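Local atomic coordinates of member of DUF4221 family (Bacteroides vulgatus, PDB entry 3S9J), a protein that is of unknown function but folds as a six-bladed beta-propeller of the DUF4221 family. Residues Tyr134-Arg148 and Tyr199-Leu212. Residues are numbered along the deposited sequence; the frame is centred on the assembly and turned at random.
Sequences YNAPAFIKDSCIFLR and YGFSYDYNYKESRL. With GOL (glycerol), chain R; FMT (formic acid), chain H; FMT (formic acid), chain F.
F139 and Y205 stack at the interface between two successive blades of the beta-propeller, where the first strands of neighbouring four-stranded sheets, 139-141 and 201-206, face each other. The stack is offset and almost perfectly parallel, with ring centroids 4.2 Å apart and planes at 3°. F139 is sandwiched: Y205 CD1 sits over the centre of one face, while F146 CB, from the next strand of its own blade, lies against the opposite face. The Y207 hydroxyl comes in beside the F139 backbone, near F139 CA and CB, and takes a nearly straight bond from I140 N (OH to N 3.0 Å, 165°). Further along, Y203 has CG between its backbone N and carbonyl carbon (chi1 65°), which lays the ring along the 136-138 backbone; A136 CA and P137 CD make CH-pi contacts over its face, and its OH accepts a bent bond from A138 N at 2.9 Å. N135 O is gripped twice, by Y203 N at 3.1 Å and by S202 OG at 2.7 Å, the latter in the carbonyl plane on a lone pair. N135 ND2 bonds I270 O of strand 266-273 and only weakly D204 OD2, so the following blade joins the seam. At the far end R148, extended from CG to NE, passes over F201 with CD 3.9 Å from the ring centroid, and its NH1 forms a salt bridge with E150. Beside the aromatic packing, then, polar backbone atoms of N135, A138 and I140, in a loop and an edge strand, are satisfied by hydroxyls and a backbone N-H of the neighbouring blade.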
loop_
_atom_site.group_PDB
_atom_site.type_symbol
_atom_site.label_atom_id
_atom_site.label_comp_id
_atom_site.label_asym_id
_atom_site.label_seq_id
_atom_site.Cartn_x
_atom_site.Cartn_y
_atom_site.Cartn_z
ATOM N N TYR A 134 -0.872 0.489 3.370
ATOM C CA TYR A 134 -0.866 1.574 2.380
ATOM C C TYR A 134 -0.401 0.937 1.074
ATOM O O TYR A 134 0.442 0.046 1.072
ATOM C CB TYR A 134 0.024 2.751 2.788
ATOM C CG TYR A 134 1.489 2.386 3.003
ATOM C CD1 TYR A 134 1.929 1.892 4.216
ATOM C CD2 TYR A 134 2.419 2.589 2.005
ATOM C CE1 TYR A 134 3.289 1.549 4.422
ATOM C CE2 TYR A 134 3.756 2.274 2.206
ATOM C CZ TYR A 134 4.187 1.758 3.385
ATOM O OH TYR A 134 5.529 1.451 3.499
ATOM N N ASN A 135 -0.928 1.400 -0.035
ATOM C CA ASN A 135 -0.617 0.759 -1.293
ATOM C C ASN A 135 0.897 0.931 -1.591
ATOM O O ASN A 135 1.389 2.054 -1.789
ATOM C CB ASN A 135 -1.461 1.303 -2.425
ATOM C CG ASN A 135 -1.409 0.409 -3.661
ATOM O OD1 ASN A 135 -1.282 -0.806 -3.530
ATOM N ND2 ASN A 135 -1.470 1.013 -4.849
ATOM N N ALA A 136 1.601 -0.194 -1.606
ATOM C CA ALA A 136 3.038 -0.237 -1.866
ATOM C C ALA A 136 3.350 -1.595 -2.537
ATOM O O ALA A 136 3.889 -2.495 -1.918
ATOM C CB ALA A 136 3.790 -0.101 -0.581
ATOM N N PRO A 137 2.962 -1.739 -3.792
ATOM C CA PRO A 137 2.863 -3.070 -4.385
ATOM C C PRO A 137 4.182 -3.666 -4.856
ATOM O O PRO A 137 4.194 -4.831 -5.263
ATOM C CB PRO A 137 1.974 -2.837 -5.615
ATOM C CG PRO A 137 2.257 -1.401 -5.977
ATOM C CD PRO A 137 2.357 -0.714 -4.664
ATOM N N ALA A 138 5.239 -2.858 -4.835
ATOM C CA ALA A 138 6.485 -3.118 -5.565
ATOM C C ALA A 138 6.146 -3.215 -7.038
ATOM O O ALA A 138 4.978 -3.146 -7.444
ATOM C CB ALA A 138 7.195 -4.360 -5.065
ATOM N N PHE A 139 7.170 -3.369 -7.876
ATOM C CA PHE A 139 6.958 -3.601 -9.277
ATOM C C PHE A 139 8.207 -4.291 -9.855
ATOM O O PHE A 139 9.295 -4.298 -9.229
ATOM C CB PHE A 139 6.585 -2.333 -10.051
ATOM C CG PHE A 139 7.627 -1.220 -10.001
ATOM C CD1 PHE A 139 7.630 -0.303 -8.958
ATOM C CD2 PHE A 139 8.583 -1.090 -10.996
ATOM C CE1 PHE A 139 8.587 0.713 -8.906
ATOM C CE2 PHE A 139 9.543 -0.054 -10.957
ATOM C CZ PHE A 139 9.519 0.849 -9.916
ATOM N N ILE A 140 8.015 -4.930 -10.989
ATOM C CA ILE A 140 9.094 -5.699 -11.634
ATOM C C ILE A 140 9.327 -5.111 -13.006
ATOM O O ILE A 140 8.404 -4.968 -13.809
ATOM C CB ILE A 140 8.794 -7.218 -11.680
ATOM C CG1 ILE A 140 8.700 -7.772 -10.245
ATOM C CG2 ILE A 140 9.883 -8.012 -12.494
ATOM C CD1 ILE A 140 8.355 -9.237 -10.131
ATOM N N LYS A 141 10.574 -4.728 -13.259
ATOM C CA LYS A 141 10.975 -4.204 -14.578
ATOM C C LYS A 141 12.295 -4.881 -14.925
ATOM O O LYS A 141 13.223 -4.883 -14.108
ATOM C CB LYS A 141 11.113 -2.671 -14.539
ATOM C CG LYS A 141 11.475 -2.004 -15.889
ATOM C CD LYS A 141 11.490 -0.448 -15.804
ATOM C CE LYS A 141 11.731 0.230 -17.176
ATOM N NZ LYS A 141 11.644 1.770 -17.145
ATOM N N ASP A 142 12.359 -5.495 -16.114
ATOM C CA ASP A 142 13.584 -6.137 -16.594
ATOM C C ASP A 142 14.149 -7.122 -15.557
ATOM O O ASP A 142 15.339 -7.099 -15.268
ATOM C CB ASP A 142 14.605 -5.052 -16.923
ATOM C CG ASP A 142 15.554 -5.442 -18.037
ATOM O OD1 ASP A 142 15.492 -6.583 -18.557
ATOM O OD2 ASP A 142 16.361 -4.566 -18.396
ATOM N N SER A 143 13.269 -7.949 -14.993
ATOM C CA SER A 143 13.613 -8.991 -14.015
ATOM C C SER A 143 14.305 -8.498 -12.717
ATOM O O SER A 143 15.041 -9.252 -12.077
ATOM C CB SER A 143 14.427 -10.095 -14.709
ATOM O OG SER A 143 13.607 -10.742 -15.686
ATOM N N CYS A 144 14.013 -7.257 -12.334
ATOM C CA CYS A 144 14.392 -6.718 -11.034
ATOM C C CYS A 144 13.136 -6.278 -10.298
ATOM O O CYS A 144 12.219 -5.718 -10.905
ATOM C CB CYS A 144 15.294 -5.498 -11.191
ATOM S SG CYS A 144 16.852 -5.864 -12.067
ATOM N N ILE A 145 13.139 -6.495 -8.991
ATOM C CA ILE A 145 12.042 -6.037 -8.133
ATOM C C ILE A 145 12.441 -4.702 -7.510
ATOM O O ILE A 145 13.534 -4.573 -6.983
ATOM C CB ILE A 145 11.682 -7.060 -7.066
ATOM C CG1 ILE A 145 10.422 -6.560 -6.317
ATOM C CG2 ILE A 145 12.855 -7.356 -6.131
ATOM C CD1 ILE A 145 9.851 -7.537 -5.381
ATOM N N PHE A 146 11.530 -3.734 -7.581
ATOM C CA PHE A 146 11.720 -2.371 -7.104
ATOM C C PHE A 146 10.876 -2.171 -5.887
ATOM O O PHE A 146 9.680 -2.518 -5.886
ATOM C CB PHE A 146 11.269 -1.396 -8.158
ATOM C CG PHE A 146 12.190 -1.306 -9.326
ATOM C CD1 PHE A 146 12.274 -2.350 -10.256
ATOM C CD2 PHE A 146 12.963 -0.161 -9.524
ATOM C CE1 PHE A 146 13.117 -2.245 -11.346
ATOM C CE2 PHE A 146 13.816 -0.075 -10.628
ATOM C CZ PHE A 146 13.883 -1.105 -11.523
ATOM N N LEU A 147 11.483 -1.595 -4.862
ATOM C CA LEU A 147 10.937 -1.452 -3.503
ATOM C C LEU A 147 11.177 -0.027 -2.988
ATOM O O LEU A 147 12.229 0.527 -3.255
ATOM C CB LEU A 147 11.697 -2.357 -2.505
ATOM C CG LEU A 147 11.540 -3.887 -2.464
ATOM C CD1 LEU A 147 11.478 -4.350 -1.024
ATOM C CD2 LEU A 147 10.326 -4.360 -3.187
ATOM N N ARG A 148 10.283 0.475 -2.147
ATOM C CA ARG A 148 10.527 1.719 -1.434
ATOM C C ARG A 148 11.727 1.584 -0.531
ATOM O O ARG A 148 11.975 0.520 0.056
ATOM C CB ARG A 148 9.284 2.076 -0.591
ATOM C CG ARG A 148 9.458 3.154 0.429
ATOM C CD ARG A 148 8.096 3.552 1.016
ATOM N NE ARG A 148 8.256 4.406 2.182
ATOM C CZ ARG A 148 8.422 3.996 3.435
ATOM N NH1 ARG A 148 8.467 2.705 3.746
ATOM N NH2 ARG A 148 8.571 4.914 4.391
ATOM N N TYR A 199 7.168 11.249 6.566
ATOM C CA TYR A 199 7.755 11.248 5.218
ATOM C C TYR A 199 7.316 10.035 4.397
ATOM O O TYR A 199 7.902 9.738 3.372
ATOM C CB TYR A 199 9.285 11.348 5.263
ATOM C CG TYR A 199 9.978 10.223 5.965
ATOM C CD1 TYR A 199 10.179 10.256 7.334
ATOM C CD2 TYR A 199 10.456 9.120 5.260
ATOM C CE1 TYR A 199 10.812 9.222 8.000
ATOM C CE2 TYR A 199 11.088 8.073 5.925
ATOM C CZ TYR A 199 11.262 8.136 7.301
ATOM O OH TYR A 199 11.889 7.132 8.003
ATOM N N GLY A 200 6.238 9.393 4.816
ATOM C CA GLY A 200 5.723 8.239 4.121
ATOM C C GLY A 200 5.123 8.583 2.779
ATOM O O GLY A 200 4.648 9.720 2.543
ATOM N N PHE A 201 5.092 7.580 1.910
ATOM C CA PHE A 201 4.387 7.697 0.645
ATOM C C PHE A 201 3.814 6.375 0.204
ATOM O O PHE A 201 4.316 5.317 0.581
ATOM C CB PHE A 201 5.267 8.266 -0.475
ATOM C CG PHE A 201 6.430 7.387 -0.890
ATOM C CD1 PHE A 201 7.657 7.478 -0.247
ATOM C CD2 PHE A 201 6.319 6.543 -1.984
ATOM C CE1 PHE A 201 8.745 6.718 -0.663
ATOM C CE2 PHE A 201 7.405 5.774 -2.407
ATOM C CZ PHE A 201 8.603 5.847 -1.740
ATOM N N SER A 202 2.762 6.456 -0.597
ATOM C CA SER A 202 2.189 5.324 -1.300
ATOM C C SER A 202 2.598 5.434 -2.755
ATOM O O SER A 202 2.951 6.512 -3.244
ATOM C CB SER A 202 0.656 5.348 -1.130
ATOM O OG SER A 202 -0.025 4.362 -1.916
ATOM N N TYR A 203 2.582 4.324 -3.477
ATOM C CA TYR A 203 2.942 4.380 -4.897
ATOM C C TYR A 203 2.201 3.265 -5.616
ATOM O O TYR A 203 1.726 2.306 -5.006
ATOM C CB TYR A 203 4.472 4.267 -5.107
ATOM C CG TYR A 203 5.074 2.950 -4.689
ATOM C CD1 TYR A 203 5.471 2.739 -3.389
ATOM C CD2 TYR A 203 5.232 1.920 -5.599
ATOM C CE1 TYR A 203 5.999 1.527 -2.958
ATOM C CE2 TYR A 203 5.760 0.708 -5.215
ATOM C CZ TYR A 203 6.131 0.494 -3.894
ATOM O OH TYR A 203 6.657 -0.699 -3.499
ATOM N N ASP A 204 2.118 3.400 -6.920
ATOM C CA ASP A 204 1.641 2.329 -7.757
ATOM C C ASP A 204 2.370 2.399 -9.090
ATOM O O ASP A 204 2.989 3.410 -9.422
ATOM C CB ASP A 204 0.125 2.396 -7.948
ATOM C CG ASP A 204 -0.524 1.014 -8.136
ATOM O OD1 ASP A 204 0.190 0.018 -8.434
ATOM O OD2 ASP A 204 -1.764 0.924 -7.954
ATOM N N TYR A 205 2.303 1.301 -9.831
ATOM C CA TYR A 205 3.015 1.183 -11.092
ATOM C C TYR A 205 2.037 0.790 -12.193
ATOM O O TYR A 205 1.328 -0.185 -12.069
ATOM C CB TYR A 205 4.160 0.175 -11.002
ATOM C CG TYR A 205 5.141 0.295 -12.169
ATOM C CD1 TYR A 205 6.111 1.280 -12.181
ATOM C CD2 TYR A 205 5.098 -0.586 -13.256
ATOM C CE1 TYR A 205 6.992 1.405 -13.215
ATOM C CE2 TYR A 205 5.991 -0.462 -14.302
ATOM C CZ TYR A 205 6.937 0.528 -14.272
ATOM O OH TYR A 205 7.847 0.648 -15.297
ATOM N N ASN A 206 2.038 1.571 -13.257
ATOM C CA ASN A 206 1.155 1.422 -14.409
ATOM C C ASN A 206 1.983 0.730 -15.489
ATOM O O ASN A 206 2.869 1.337 -16.083
ATOM C CB ASN A 206 0.705 2.841 -14.809
ATOM C CG ASN A 206 0.030 2.926 -16.176
ATOM O OD1 ASN A 206 0.115 2.017 -17.002
ATOM N ND2 ASN A 206 -0.633 4.052 -16.419
ATOM N N TYR A 207 1.734 -0.556 -15.693
ATOM C CA TYR A 207 2.536 -1.346 -16.642
ATOM C C TYR A 207 2.234 -1.002 -18.089
ATOM O O TYR A 207 3.097 -1.126 -18.946
ATOM C CB TYR A 207 2.367 -2.843 -16.414
ATOM C CG TYR A 207 3.081 -3.351 -15.161
ATOM C CD1 TYR A 207 4.447 -3.672 -15.198
ATOM C CD2 TYR A 207 2.394 -3.536 -13.968
ATOM C CE1 TYR A 207 5.103 -4.137 -14.085
ATOM C CE2 TYR A 207 3.049 -3.997 -12.826
ATOM C CZ TYR A 207 4.405 -4.318 -12.904
ATOM O OH TYR A 207 5.081 -4.783 -11.796
ATOM N N LYS A 208 1.013 -0.559 -18.353
ATOM C CA LYS A 208 0.634 -0.110 -19.700
ATOM C C LYS A 208 1.584 0.969 -20.215
ATOM O O LYS A 208 2.037 0.925 -21.365
ATOM C CB LYS A 208 -0.802 0.431 -19.668
ATOM C CG LYS A 208 -1.359 0.987 -21.012
ATOM C CD LYS A 208 -2.648 1.808 -20.735
ATOM C CE LYS A 208 -3.047 2.710 -21.879
ATOM N NZ LYS A 208 -3.980 2.025 -22.809
ATOM N N GLU A 209 1.858 1.967 -19.378
ATOM C CA GLU A 209 2.688 3.109 -19.781
ATOM C C GLU A 209 4.075 3.076 -19.152
ATOM O O GLU A 209 4.840 4.018 -19.343
ATOM C CB GLU A 209 2.010 4.439 -19.403
ATOM C CG GLU A 209 0.632 4.649 -19.993
ATOM C CD GLU A 209 0.648 4.776 -21.519
ATOM O OE1 GLU A 209 1.731 5.001 -22.098
ATOM O OE2 GLU A 209 -0.429 4.657 -22.126
ATOM N N SER A 210 4.393 2.017 -18.408
ATOM C CA SER A 210 5.674 1.903 -17.697
ATOM C C SER A 210 5.918 3.152 -16.849
ATOM O O SER A 210 6.927 3.868 -16.989
ATOM C CB SER A 210 6.814 1.631 -18.699
ATOM O OG SER A 210 6.711 0.288 -19.128
ATOM N N ARG A 211 4.954 3.406 -15.966
ATOM C CA ARG A 211 4.831 4.685 -15.297
ATOM C C ARG A 211 4.632 4.481 -13.787
ATOM O O ARG A 211 3.728 3.778 -13.359
ATOM C CB ARG A 211 3.644 5.449 -15.908
ATOM C CG ARG A 211 3.283 6.754 -15.266
ATOM C CD ARG A 211 2.248 7.497 -16.101
ATOM N NE ARG A 211 2.872 8.030 -17.314
ATOM C CZ ARG A 211 2.242 8.302 -18.447
ATOM N NH1 ARG A 211 0.935 8.112 -18.566
ATOM N NH2 ARG A 211 2.938 8.766 -19.474
ATOM N N LEU A 212 5.488 5.142 -13.017
ATOM C CA LEU A 212 5.483 5.094 -11.567
ATOM C C LEU A 212 4.843 6.370 -11.065
ATOM O O LEU A 212 5.191 7.458 -11.514
ATOM C CB LEU A 212 6.896 5.036 -11.046
ATOM C CG LEU A 212 7.118 5.099 -9.530
ATOM C CD1 LEU A 212 6.465 3.901 -8.815
ATOM C CD2 LEU A 212 8.636 5.153 -9.255
HETATM C C1 GOL R . 8.449 5.945 8.985
HETATM O O1 GOL R . 8.881 4.624 9.218
HETATM C C2 GOL R . 7.343 5.979 7.924
HETATM O O2 GOL R . 7.353 4.840 7.073
HETATM C C3 GOL R . 7.508 7.233 7.069
HETATM O O3 GOL R . 7.472 8.420 7.856
HETATM C C FMT H . 8.203 -2.616 -17.232
HETATM O O1 FMT H . 7.814 -1.488 -16.911
HETATM O O2 FMT H . 7.719 -3.666 -16.792
HETATM C C FMT F . 4.157 8.626 7.668
HETATM O O1 FMT F . 4.777 8.436 8.712
HETATM O O2 FMT F . 4.283 9.644 6.996
HETATM O O HOH W 1 3.254 -3.861 -9.381
HETATM O O HOH W 2 9.317 2.877 -15.881
HETATM O O HOH W 3 7.733 -0.953 -1.134
HETATM O O HOH W 4 8.904 7.181 2.844
#